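Local structure of beta-1,3-glucosyltransferase (5JVV) at residues F14-S19 with V34-A39; A103-T106 with T110-D113; A163-Q168 with G224-T229; W198-P201 with I205-S208; P263-D268 with C273-A278. The protein is probably a carbohydrate-active enzyme of the GH16 type, folded as a sandwich of two curved, largely antiparallel beta-sheets of the jelly-roll kind. All blocks are in the same frame, centred on the assembly; numbering follows the deposited sequence.

Contact 1: F14-S19 with V34-A39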
# COMPACT_ATOMS: atom_id res chain seq x y z
N PHE A 14 -14.18 10.60 -2.21
CA PHE A 14 -13.23 9.54 -1.92
C PHE A 14 -13.38 9.13 -0.46
O PHE A 14 -13.57 7.95 -0.16
CB PHE A 14 -11.80 10.04 -2.19
CG PHE A 14 -10.72 9.04 -1.82
CD1 PHE A 14 -10.23 8.15 -2.76
CD2 PHE A 14 -10.20 9.02 -0.53
CE1 PHE A 14 -9.24 7.24 -2.42
CE2 PHE A 14 -9.22 8.12 -0.18
CZ PHE A 14 -8.73 7.24 -1.13
N LEU A 15 -13.29 10.09 0.46
CA LEU A 15 -13.42 9.78 1.88
C LEU A 15 -14.75 9.07 2.20
O LEU A 15 -14.79 8.14 3.01
CB LEU A 15 -13.27 11.05 2.72
CG LEU A 15 -11.88 11.68 2.72
CD1 LEU A 15 -11.90 13.02 3.43
CD2 LEU A 15 -10.86 10.74 3.36
N ASP A 16 -15.83 9.51 1.57
CA ASP A 16 -17.14 8.91 1.81
C ASP A 16 -17.24 7.47 1.32
O ASP A 16 -18.14 6.74 1.71
CB ASP A 16 -18.25 9.74 1.14
CG ASP A 16 -18.50 11.06 1.82
OD1 ASP A 16 -18.08 11.23 2.99
OD2 ASP A 16 -19.13 11.94 1.20
N ALA A 17 -16.31 7.07 0.45
CA ALA A 17 -16.34 5.73 -0.15
C ALA A 17 -15.53 4.70 0.63
O ALA A 17 -15.37 3.56 0.19
CB ALA A 17 -15.86 5.79 -1.59
N PHE A 18 -15.02 5.10 1.79
CA PHE A 18 -14.24 4.20 2.63
C PHE A 18 -14.79 4.19 4.05
O PHE A 18 -15.30 5.20 4.52
CB PHE A 18 -12.76 4.62 2.67
CG PHE A 18 -12.02 4.35 1.38
CD1 PHE A 18 -11.23 3.22 1.25
CD2 PHE A 18 -12.12 5.23 0.31
CE1 PHE A 18 -10.56 2.96 0.07
CE2 PHE A 18 -11.44 4.98 -0.87
CZ PHE A 18 -10.66 3.84 -0.99
N SER A 19 -14.69 3.05 4.72
CA SER A 19 -14.93 3.01 6.15
C SER A 19 -13.58 3.15 6.84
O SER A 19 -12.55 2.79 6.26
CB SER A 19 -15.59 1.70 6.56
OG SER A 19 -14.77 0.59 6.22
N VAL A 34 -7.74 5.44 14.24
CA VAL A 34 -8.85 6.26 14.76
C VAL A 34 -9.96 6.49 13.73
O VAL A 34 -9.77 6.31 12.53
CB VAL A 34 -8.36 7.62 15.29
CG1 VAL A 34 -7.40 7.40 16.45
CG2 VAL A 34 -7.71 8.43 14.18
N SER A 35 -11.14 6.88 14.23
CA SER A 35 -12.30 7.11 13.38
C SER A 35 -12.09 8.35 12.53
O SER A 35 -11.19 9.15 12.81
CB SER A 35 -13.56 7.29 14.22
OG SER A 35 -13.47 8.49 14.99
N ARG A 36 -12.91 8.51 11.50
CA ARG A 36 -12.79 9.67 10.63
C ARG A 36 -12.96 11.01 11.35
O ARG A 36 -12.16 11.93 11.13
CB ARG A 36 -13.77 9.57 9.45
CG ARG A 36 -13.76 10.80 8.54
CD ARG A 36 -14.56 10.53 7.28
NE ARG A 36 -14.74 11.75 6.50
CZ ARG A 36 -15.50 11.82 5.41
NH1 ARG A 36 -15.63 12.98 4.76
NH2 ARG A 36 -16.15 10.75 4.98
N GLU A 37 -13.96 11.14 12.22
CA GLU A 37 -14.15 12.41 12.91
C GLU A 37 -12.98 12.75 13.84
O GLU A 37 -12.62 13.93 13.98
CB GLU A 37 -15.50 12.47 13.65
CG GLU A 37 -15.61 11.57 14.85
CD GLU A 37 -16.01 10.14 14.52
OE1 GLU A 37 -16.28 9.82 13.33
OE2 GLU A 37 -16.06 9.32 15.47
N VAL A 38 -12.37 11.74 14.45
CA VAL A 38 -11.20 11.98 15.28
C VAL A 38 -10.04 12.42 14.40
O VAL A 38 -9.34 13.37 14.73
CB VAL A 38 -10.81 10.74 16.10
CG1 VAL A 38 -9.42 10.92 16.68
CG2 VAL A 38 -11.81 10.51 17.22
N ALA A 39 -9.87 11.74 13.27
CA ALA A 39 -8.76 12.02 12.37
C ALA A 39 -8.86 13.43 11.80
O ALA A 39 -7.86 14.15 11.71
CB ALA A 39 -8.73 11.01 11.25
O HOH W 1 -16.02 7.78 5.62
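Arg36 reaches from the first turn of helix 36-41 to the end of helix 11-16, where Asp16 takes the edge and Leu15 one flat face of its guanidinium. The chain is fully extended, starting with CG anti to the backbone N (chi1 176°), and this carries NH2 to within 2.8 Å of Asp16 OD1. The resulting salt bridge is close to straight, with an N-H...O angle of 162°; OD1 lies near the guanidinium plane, although the carboxylate itself is turned 37° from it. The same NH2 also donates to water 1, 3.0 Å away, while NE is paired with Glu40, so both NE and NH2 are satisfied. Water 1 lies 2.9 Å from Phe18 O and may donate to it, though other acceptors nearby compete for its two hydrogens. The contact joins two short helices that flank strands of the beta-sandwich, and Leu15 continues past the arginine onto Val45, Val47 and Val53. Its CB sits over the centre of the guanidinium, 3.6 Å from Arg36 CZ. At the N-cap, Ser35 OG accepts a weak capping bond from Val38 N and donates to Glu37 OE2 at 2.8 Å, approaching from above the carboxylate plane.

Contact 2: A103-T106 with T110-D113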
# COMPACT_ATOMS: atom_id res chain seq x y z
N ALA A 103 0.79 0.80 3.33
CA ALA A 103 0.31 -0.18 2.36
C ALA A 103 -0.91 0.28 1.60
O ALA A 103 -1.83 0.87 2.18
CB ALA A 103 0.03 -1.52 3.04
N PHE A 104 -0.89 0.03 0.30
CA PHE A 104 -2.07 0.12 -0.56
C PHE A 104 -2.29 -1.31 -1.02
O PHE A 104 -1.44 -1.90 -1.69
CB PHE A 104 -1.81 1.05 -1.75
CG PHE A 104 -2.91 1.05 -2.79
CD1 PHE A 104 -4.26 0.95 -2.42
CD2 PHE A 104 -2.60 1.21 -4.14
CE1 PHE A 104 -5.27 0.97 -3.39
CE2 PHE A 104 -3.60 1.22 -5.12
CZ PHE A 104 -4.94 1.11 -4.74
N TRP A 105 -3.41 -1.91 -0.63
CA TRP A 105 -3.58 -3.34 -0.82
C TRP A 105 -5.05 -3.72 -0.88
O TRP A 105 -5.92 -2.86 -0.77
CB TRP A 105 -2.83 -4.10 0.29
CG TRP A 105 -3.30 -3.83 1.69
CD1 TRP A 105 -3.24 -2.65 2.38
CD2 TRP A 105 -3.87 -4.80 2.59
NE1 TRP A 105 -3.74 -2.83 3.66
CE2 TRP A 105 -4.14 -4.14 3.80
CE3 TRP A 105 -4.17 -6.16 2.48
CZ2 TRP A 105 -4.71 -4.79 4.90
CZ3 TRP A 105 -4.74 -6.81 3.57
CH2 TRP A 105 -5.00 -6.12 4.76
N THR A 106 -5.33 -5.01 -1.11
CA THR A 106 -6.71 -5.48 -1.21
C THR A 106 -6.92 -6.68 -0.31
O THR A 106 -6.01 -7.49 -0.12
CB THR A 106 -7.11 -5.84 -2.67
OG1 THR A 106 -6.66 -7.17 -2.99
CG2 THR A 106 -6.54 -4.83 -3.68
N THR A 110 -12.03 -11.95 5.33
CA THR A 110 -11.15 -12.43 6.40
C THR A 110 -9.69 -12.23 6.01
O THR A 110 -9.36 -12.09 4.82
CB THR A 110 -11.41 -13.91 6.80
OG1 THR A 110 -11.06 -14.78 5.71
CG2 THR A 110 -12.86 -14.12 7.17
N TRP A 111 -8.83 -12.21 7.02
CA TRP A 111 -7.41 -11.95 6.84
C TRP A 111 -6.67 -12.67 7.96
O TRP A 111 -7.13 -12.66 9.11
CB TRP A 111 -7.14 -10.43 6.90
CG TRP A 111 -5.69 -10.10 6.76
CD1 TRP A 111 -5.02 -9.82 5.60
CD2 TRP A 111 -4.73 -10.04 7.81
NE1 TRP A 111 -3.69 -9.60 5.88
CE2 TRP A 111 -3.49 -9.71 7.23
CE3 TRP A 111 -4.80 -10.22 9.20
CZ2 TRP A 111 -2.32 -9.57 7.99
CZ3 TRP A 111 -3.65 -10.08 9.95
CH2 TRP A 111 -2.43 -9.76 9.35
N PRO A 112 -5.50 -13.27 7.66
CA PRO A 112 -4.78 -13.26 6.38
C PRO A 112 -5.07 -14.47 5.50
O PRO A 112 -4.50 -14.61 4.41
CB PRO A 112 -3.32 -13.35 6.83
CG PRO A 112 -3.38 -14.24 8.04
CD PRO A 112 -4.65 -13.80 8.75
N ASP A 113 -5.97 -15.33 5.95
CA ASP A 113 -6.03 -16.66 5.37
C ASP A 113 -6.87 -16.84 4.10
O ASP A 113 -7.03 -17.96 3.61
CB ASP A 113 -6.38 -17.68 6.46
CG ASP A 113 -5.32 -17.71 7.55
OD1 ASP A 113 -4.21 -18.23 7.28
OD2 ASP A 113 -5.56 -17.20 8.67
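Trp105 and Trp111 are brought together by two different first torsions: in Trp105, CG stands between the backbone N and the carbonyl carbon (chi1 62°), whereas in Trp111 it lies anti to the backbone N (chi1 178°). They belong to a beta-hairpin in which strand 100-107 turns through a loop into antiparallel strand 116-121. That second strand carries the Glu-Ile-Asp-Ile-Ile-Glu sequence characteristic of GH16 enzymes, where it runs along the active-site cleft. Trp105 touches Glu116 and Asp118 of this strand, which places it probably on the cleft side of the sheet.

The six-membered ring of Trp105 presents its outer edge to the pyrrole part of Trp111. Trp105 CZ3 is 3.6 Å from Trp111 CD1 and 3.8 Å from Trp111 NE1, with Trp105 CH2 only slightly farther from the same two atoms. Centroids of the two rings are 5.3 Å apart and their planes are inclined at 69°, an oblique meeting held by van der Waals contact. Neither indole N-H is spent on the other ring: Trp105 NE1 donates to Asp244 OD1 and Trp111 NE1 to Glu116 OE2, bonds that should restrict how each ring can turn. Beyond the pair, Trp111 rests on Pro26 and Thr27. The peptide bond after it is cis, and Pro112 CB folds back over the centre of the Trp111 ring, 3.6 Å above its plane.

Contact 3: A163-Q168 with G224-T229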
# COMPACT_ATOMS: atom_id res chain seq x y z
N ALA A 163 6.19 -15.74 3.03
CA ALA A 163 6.67 -14.63 2.21
C ALA A 163 5.68 -14.24 1.11
O ALA A 163 5.57 -13.06 0.77
CB ALA A 163 8.02 -14.96 1.60
N GLY A 164 4.98 -15.23 0.56
CA GLY A 164 4.15 -14.99 -0.61
C GLY A 164 5.04 -14.80 -1.82
O GLY A 164 6.25 -15.00 -1.73
N CYS A 165 4.46 -14.44 -2.96
CA CYS A 165 5.26 -14.16 -4.14
C CYS A 165 5.51 -12.66 -4.25
O CYS A 165 4.58 -11.85 -4.24
CB CYS A 165 4.61 -14.72 -5.42
SG CYS A 165 2.89 -14.25 -5.67
N VAL A 166 6.79 -12.31 -4.32
CA VAL A 166 7.22 -10.93 -4.14
C VAL A 166 7.97 -10.47 -5.37
O VAL A 166 8.86 -11.17 -5.86
CB VAL A 166 8.18 -10.83 -2.93
CG1 VAL A 166 8.73 -9.43 -2.81
CG2 VAL A 166 7.47 -11.28 -1.65
N VAL A 167 7.61 -9.29 -5.88
CA VAL A 167 8.34 -8.66 -6.97
C VAL A 167 8.80 -7.28 -6.51
O VAL A 167 8.00 -6.45 -6.05
CB VAL A 167 7.48 -8.52 -8.25
CG1 VAL A 167 8.26 -7.84 -9.38
CG2 VAL A 167 6.96 -9.88 -8.70
N GLN A 168 10.11 -7.03 -6.59
CA GLN A 168 10.66 -5.73 -6.21
C GLN A 168 10.51 -4.74 -7.36
O GLN A 168 10.89 -5.02 -8.50
CB GLN A 168 12.14 -5.87 -5.84
CG GLN A 168 12.84 -4.53 -5.61
CD GLN A 168 14.30 -4.67 -5.24
OE1 GLN A 168 15.13 -5.07 -6.06
NE2 GLN A 168 14.64 -4.32 -4.00
N GLY A 224 5.01 -5.50 -12.10
CA GLY A 224 4.84 -6.81 -11.50
C GLY A 224 3.84 -7.62 -12.32
O GLY A 224 2.71 -7.18 -12.52
N ASN A 225 4.25 -8.78 -12.81
CA ASN A 225 3.38 -9.60 -13.65
C ASN A 225 3.05 -10.90 -12.93
O ASN A 225 3.81 -11.87 -13.00
CB ASN A 225 4.05 -9.86 -15.01
CG ASN A 225 3.09 -10.42 -16.05
OD1 ASN A 225 2.04 -10.97 -15.72
ND2 ASN A 225 3.46 -10.28 -17.33
N PHE A 226 1.92 -10.90 -12.22
CA PHE A 226 1.55 -12.07 -11.43
C PHE A 226 0.73 -13.03 -12.27
O PHE A 226 -0.50 -12.95 -12.36
CB PHE A 226 0.85 -11.67 -10.13
CG PHE A 226 1.72 -10.86 -9.20
CD1 PHE A 226 2.43 -11.47 -8.18
CD2 PHE A 226 1.84 -9.49 -9.38
CE1 PHE A 226 3.24 -10.73 -7.33
CE2 PHE A 226 2.65 -8.73 -8.54
CZ PHE A 226 3.36 -9.36 -7.51
N LYS A 227 1.45 -13.96 -12.89
CA LYS A 227 0.90 -14.85 -13.90
C LYS A 227 1.78 -16.09 -13.87
O LYS A 227 3.00 -15.97 -13.71
CB LYS A 227 0.98 -14.15 -15.26
CG LYS A 227 0.56 -15.00 -16.45
CD LYS A 227 0.44 -14.10 -17.69
CE LYS A 227 0.99 -14.77 -18.93
NZ LYS A 227 2.46 -14.95 -18.85
N GLY A 228 1.18 -17.27 -13.98
CA GLY A 228 1.96 -18.48 -13.87
C GLY A 228 1.16 -19.76 -13.79
O GLY A 228 0.30 -20.02 -14.62
N THR A 229 1.46 -20.57 -12.77
CA THR A 229 1.00 -21.95 -12.74
C THR A 229 -0.39 -22.16 -12.15
O THR A 229 -0.82 -23.30 -11.98
CB THR A 229 1.99 -22.85 -11.97
OG1 THR A 229 2.02 -22.46 -10.58
CG2 THR A 229 3.38 -22.74 -12.56
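Phe226 enters the contact rim first, its ring sliding past Val167 in the opposite direction and turning an edge to Cys165. The cysteine sulfur stands 5.0 Å from the ring centroid and 81° off the ring normal, so it lies beside the ring and close to its plane. Cys165 SG comes nearest at Phe226 CD1, 3.8 Å away. Next to it, Cys165 O approaches Phe226 CE1 at 3.5 Å, also near the ring plane. Farther round the rim, Val167 CG2 meets Phe226 CZ at 3.8 Å from an oblique direction. The other valine methyl points at the start of the partner strand, CG1 lying 4.2 Å from Gly224 CA. Phe226 holds CG anti to its carbonyl carbon (chi1 -63°), which swings the ring back toward strand 165-168.

The two strands run nearly antiparallel, at 159°, with axes 7.9 Å apart, but they belong to different sheets. Here the two layers of the beta-sandwich meet through side chains, and Phe226 also packs on Met131 and Leu133 of strand 130-134, next to 165-168. Cys165 is tied to Cys156 in a disulfide, so its sulfur has no thiol proton to give. Cohesion in this buried patch therefore comes mainly from dispersion, probably helped by the attraction between the slightly positive ring rim and the electron-rich sulfur and carbonyl oxygen of Cys165.

Contact 4: W198-P201 with I205-S208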
# COMPACT_ATOMS: atom_id res chain seq x y z
N TRP A 198 1.36 -1.85 -12.59
CA TRP A 198 2.25 -0.88 -13.21
C TRP A 198 2.44 0.31 -12.29
O TRP A 198 1.54 0.68 -11.54
CB TRP A 198 1.65 -0.33 -14.52
CG TRP A 198 1.50 -1.28 -15.68
CD1 TRP A 198 2.34 -1.42 -16.76
CD2 TRP A 198 0.39 -2.16 -15.92
NE1 TRP A 198 1.83 -2.35 -17.64
CE2 TRP A 198 0.64 -2.83 -17.14
CE3 TRP A 198 -0.77 -2.48 -15.21
CZ2 TRP A 198 -0.24 -3.77 -17.68
CZ3 TRP A 198 -1.65 -3.41 -15.74
CH2 TRP A 198 -1.37 -4.05 -16.97
N PHE A 199 3.62 0.92 -12.36
CA PHE A 199 3.85 2.22 -11.75
C PHE A 199 4.28 3.19 -12.85
O PHE A 199 5.23 2.90 -13.58
CB PHE A 199 4.91 2.16 -10.65
CG PHE A 199 5.50 3.50 -10.30
CD1 PHE A 199 4.68 4.55 -9.87
CD2 PHE A 199 6.86 3.72 -10.42
CE1 PHE A 199 5.23 5.79 -9.55
CE2 PHE A 199 7.41 4.97 -10.11
CZ PHE A 199 6.60 5.99 -9.68
N PHE A 200 3.57 4.30 -12.97
CA PHE A 200 3.89 5.35 -13.94
C PHE A 200 4.28 6.60 -13.18
O PHE A 200 3.42 7.21 -12.53
CB PHE A 200 2.69 5.66 -14.82
CG PHE A 200 2.10 4.44 -15.49
CD1 PHE A 200 2.80 3.77 -16.48
CD2 PHE A 200 0.84 3.99 -15.13
CE1 PHE A 200 2.25 2.66 -17.09
CE2 PHE A 200 0.28 2.89 -15.74
CZ PHE A 200 0.99 2.22 -16.72
N PRO A 201 5.56 6.99 -13.25
CA PRO A 201 6.03 8.22 -12.60
C PRO A 201 5.26 9.43 -13.11
O PRO A 201 4.78 9.43 -14.25
CB PRO A 201 7.49 8.31 -13.05
CG PRO A 201 7.87 6.93 -13.47
CD PRO A 201 6.63 6.31 -14.01
N ILE A 205 2.72 9.41 -17.38
CA ILE A 205 1.50 8.64 -17.25
C ILE A 205 0.86 8.50 -18.63
O ILE A 205 0.73 9.49 -19.36
CB ILE A 205 0.54 9.36 -16.28
CG1 ILE A 205 1.21 9.52 -14.91
CG2 ILE A 205 -0.80 8.65 -16.18
CD1 ILE A 205 0.50 10.50 -14.00
N PRO A 206 0.47 7.27 -19.02
CA PRO A 206 -0.18 7.02 -20.31
C PRO A 206 -1.37 7.95 -20.55
O PRO A 206 -2.16 8.19 -19.63
CB PRO A 206 -0.67 5.57 -20.17
CG PRO A 206 0.29 4.95 -19.21
CD PRO A 206 0.70 6.02 -18.26
N LYS A 207 -1.50 8.48 -21.77
CA LYS A 207 -2.56 9.43 -22.06
C LYS A 207 -3.97 8.84 -21.91
O LYS A 207 -4.90 9.56 -21.56
CB LYS A 207 -2.37 10.07 -23.43
CG LYS A 207 -1.24 11.09 -23.48
CD LYS A 207 -1.61 12.35 -22.71
CE LYS A 207 -0.41 13.26 -22.47
NZ LYS A 207 -0.79 14.46 -21.65
N SER A 208 -4.12 7.54 -22.17
CA SER A 208 -5.44 6.90 -22.08
C SER A 208 -5.91 6.80 -20.62
O SER A 208 -7.11 6.74 -20.34
CB SER A 208 -5.44 5.52 -22.73
OG SER A 208 -4.61 4.61 -22.02
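Two groups grip Ser208 OG, the carboxylate of Glu218 through OE1 and the backbone N of Asp215, and so hold the start of helix 207-210 just beyond the place where Pro206 lies on Phe200. The contact itself is apolar. Pro206 presents its CD over one face of the phenyl ring, 3.5 Å from the centroid and 15° off the normal, a CH-pi interaction. The CD hydrogens, being next to the proline nitrogen, are probably somewhat polarised, which suits them to the electron-rich face. CD is displaced from the ring middle toward the CB end, where it comes within 3.5 Å of Phe200 CG; Pro206 CG covers the far end, 3.7 Å from Phe200 CE1. Phe200 keeps CG anti to the carbonyl carbon (chi1 -53°), which turns one face of the ring to the proline as the chain returns.

Ile205 packs nearer the turn. Its CG1 is 3.6 Å from Pro201 O and packs against Phe200 CB at 4.1 Å, so that the methylene meets backbone oxygen as well as hydrocarbon. Pro206 also occupies the N-cap position, so this one residue both covers the phenyl ring and precedes the helix. Phe200 is further enclosed by Val185 and Ala187 of the adjacent antiparallel strand 184-190, and by Phe219, whose ring it meets edge-to-face. The contact thus lies where the chain leaves strand 195-201, turns tightly and enters helix 207-210, which packs beside Phe200 through Ile209.

Contact 5: P263-D268 with C273-A278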
# COMPACT_ATOMS: atom_id res chain seq x y z
N PRO A 263 18.25 3.10 14.28
CA PRO A 263 19.04 2.86 15.49
C PRO A 263 18.45 1.81 16.44
O PRO A 263 17.24 1.82 16.74
CB PRO A 263 19.05 4.23 16.17
CG PRO A 263 17.76 4.84 15.77
CD PRO A 263 17.54 4.40 14.33
N LEU A 264 19.31 0.91 16.90
CA LEU A 264 18.92 -0.14 17.84
C LEU A 264 19.24 0.32 19.25
O LEU A 264 20.40 0.38 19.65
CB LEU A 264 19.64 -1.45 17.52
CG LEU A 264 19.20 -2.06 16.18
CD1 LEU A 264 20.13 -3.18 15.75
CD2 LEU A 264 17.77 -2.57 16.27
N THR A 265 18.20 0.64 20.01
CA THR A 265 18.36 1.28 21.32
C THR A 265 17.83 0.43 22.47
O THR A 265 18.11 0.73 23.64
CB THR A 265 17.58 2.61 21.37
OG1 THR A 265 16.23 2.37 20.96
CG2 THR A 265 18.20 3.65 20.42
N LYS A 266 17.05 -0.60 22.16
CA LYS A 266 16.40 -1.38 23.22
C LYS A 266 16.73 -2.87 23.09
O LYS A 266 17.72 -3.23 22.44
CB LYS A 266 14.88 -1.15 23.24
CG LYS A 266 14.46 0.33 23.44
CD LYS A 266 14.70 0.82 24.88
CE LYS A 266 14.08 2.22 25.05
NZ LYS A 266 14.27 2.78 26.43
N GLU A 267 15.93 -3.72 23.73
CA GLU A 267 16.33 -5.13 23.92
C GLU A 267 16.22 -6.01 22.67
O GLU A 267 16.87 -7.06 22.59
CB GLU A 267 15.57 -5.76 25.08
CG GLU A 267 14.13 -6.15 24.79
CD GLU A 267 13.13 -5.05 25.07
OE1 GLU A 267 13.54 -3.87 25.18
OE2 GLU A 267 11.93 -5.36 25.16
N ASP A 268 15.41 -5.59 21.70
CA ASP A 268 15.35 -6.25 20.40
C ASP A 268 14.84 -5.26 19.37
O ASP A 268 14.53 -4.12 19.71
CB ASP A 268 14.51 -7.54 20.43
CG ASP A 268 13.05 -7.33 20.83
OD1 ASP A 268 12.56 -6.18 20.89
OD2 ASP A 268 12.37 -8.35 21.05
N CYS A 273 12.19 -0.29 17.58
CA CYS A 273 11.25 0.34 16.66
C CYS A 273 10.23 1.18 17.43
O CYS A 273 9.94 2.32 17.07
CB CYS A 273 10.54 -0.75 15.85
SG CYS A 273 9.48 -0.08 14.55
N ILE A 274 9.68 0.60 18.50
CA ILE A 274 8.69 1.31 19.31
C ILE A 274 9.31 2.56 19.93
O ILE A 274 8.69 3.63 19.93
CB ILE A 274 8.09 0.38 20.39
CG1 ILE A 274 7.23 -0.68 19.72
CG2 ILE A 274 7.23 1.18 21.37
CD1 ILE A 274 6.80 -1.82 20.65
N ASP A 275 10.54 2.44 20.42
CA ASP A 275 11.27 3.59 20.95
C ASP A 275 11.36 4.74 19.93
O ASP A 275 11.05 5.88 20.25
CB ASP A 275 12.67 3.17 21.44
CG ASP A 275 13.41 4.30 22.15
OD1 ASP A 275 12.80 5.05 22.93
OD2 ASP A 275 14.64 4.43 21.92
N PHE A 276 11.74 4.43 18.69
CA PHE A 276 11.87 5.45 17.66
C PHE A 276 10.51 6.10 17.37
O PHE A 276 10.38 7.33 17.37
CB PHE A 276 12.44 4.81 16.39
CG PHE A 276 12.86 5.80 15.34
CD1 PHE A 276 14.20 6.13 15.17
CD2 PHE A 276 11.91 6.39 14.50
CE1 PHE A 276 14.58 7.04 14.19
CE2 PHE A 276 12.30 7.30 13.52
CZ PHE A 276 13.63 7.63 13.37
N VAL A 277 9.50 5.27 17.15
CA VAL A 277 8.17 5.78 16.79
C VAL A 277 7.56 6.59 17.94
O VAL A 277 6.96 7.65 17.73
CB VAL A 277 7.23 4.65 16.34
CG1 VAL A 277 5.83 5.18 16.11
CG2 VAL A 277 7.76 4.00 15.07
N ALA A 278 7.72 6.11 19.17
CA ALA A 278 7.16 6.81 20.31
C ALA A 278 7.82 8.16 20.59
O ALA A 278 7.13 9.14 20.92
CB ALA A 278 7.25 5.93 21.55
O HOH W 2 13.05 5.26 25.63
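Pro263 and Phe276 form the close-packed end of this contact, and Lys266, with a water, its loose outer end. Phe276 is buried, and the proline ring meets it at the edge: Pro263 CG is 3.8 Å from Phe276 CD1, with Pro263 CD almost as near, the two side chains running roughly perpendicular. Tyr256 and Cys98 pack on the phenyl ring as well.

Between the two ends sits Asp275, whose CG is anti to the backbone N (chi1 -174°) and so points across at the loop. Thr265 OG1 donates to Asp275 OD2 at 2.8 Å, using the anti side of the carboxylate and lying 18° out of its plane. On the exposed side the link is looser. The bent Lys266 chain brings CE to 3.6 Å from Asp275 CG, yet NZ stays 4.4 Å from Asp275 OD1, beyond salt-bridge range. Water 2 closes that gap, accepting from Lys266 NZ at 2.9 Å and donating to Asp275 OD1 at 2.7 Å, so each carboxylate oxygen has its own partner.

Nearby, Lys266 N is hydrogen-bonded to Ser272 OG, and Cys273 is joined to Cys248 by a disulfide. The loop leads into helix 269-279, whose early turns fold back beside it, and a classical N-cap marks the junction: Asp268 OD1 accepts from the backbone N of Ala271.

In the fold
The five contacts are spread over the sandwich without touching one another. Contacts 1, 2 and 3 all reach the mixed sheet, with the centre of contact 2 about 19 Å from that of contact 1 and about 16 Å from that of contact 3. Contacts 3 and 4 are the nearest neighbours, their closest atoms about 5 Å apart: strands 195-201 and 224-226 pair in the antiparallel sheet, and contact 4 is nested within the chain loop that contact 3 closes. Contact 5 lies peripherally, about 38 Å from contact 4 between centres. Contact 2, beside the GH16 signature strand 116-121, is probably the one closest to the active-site cleft.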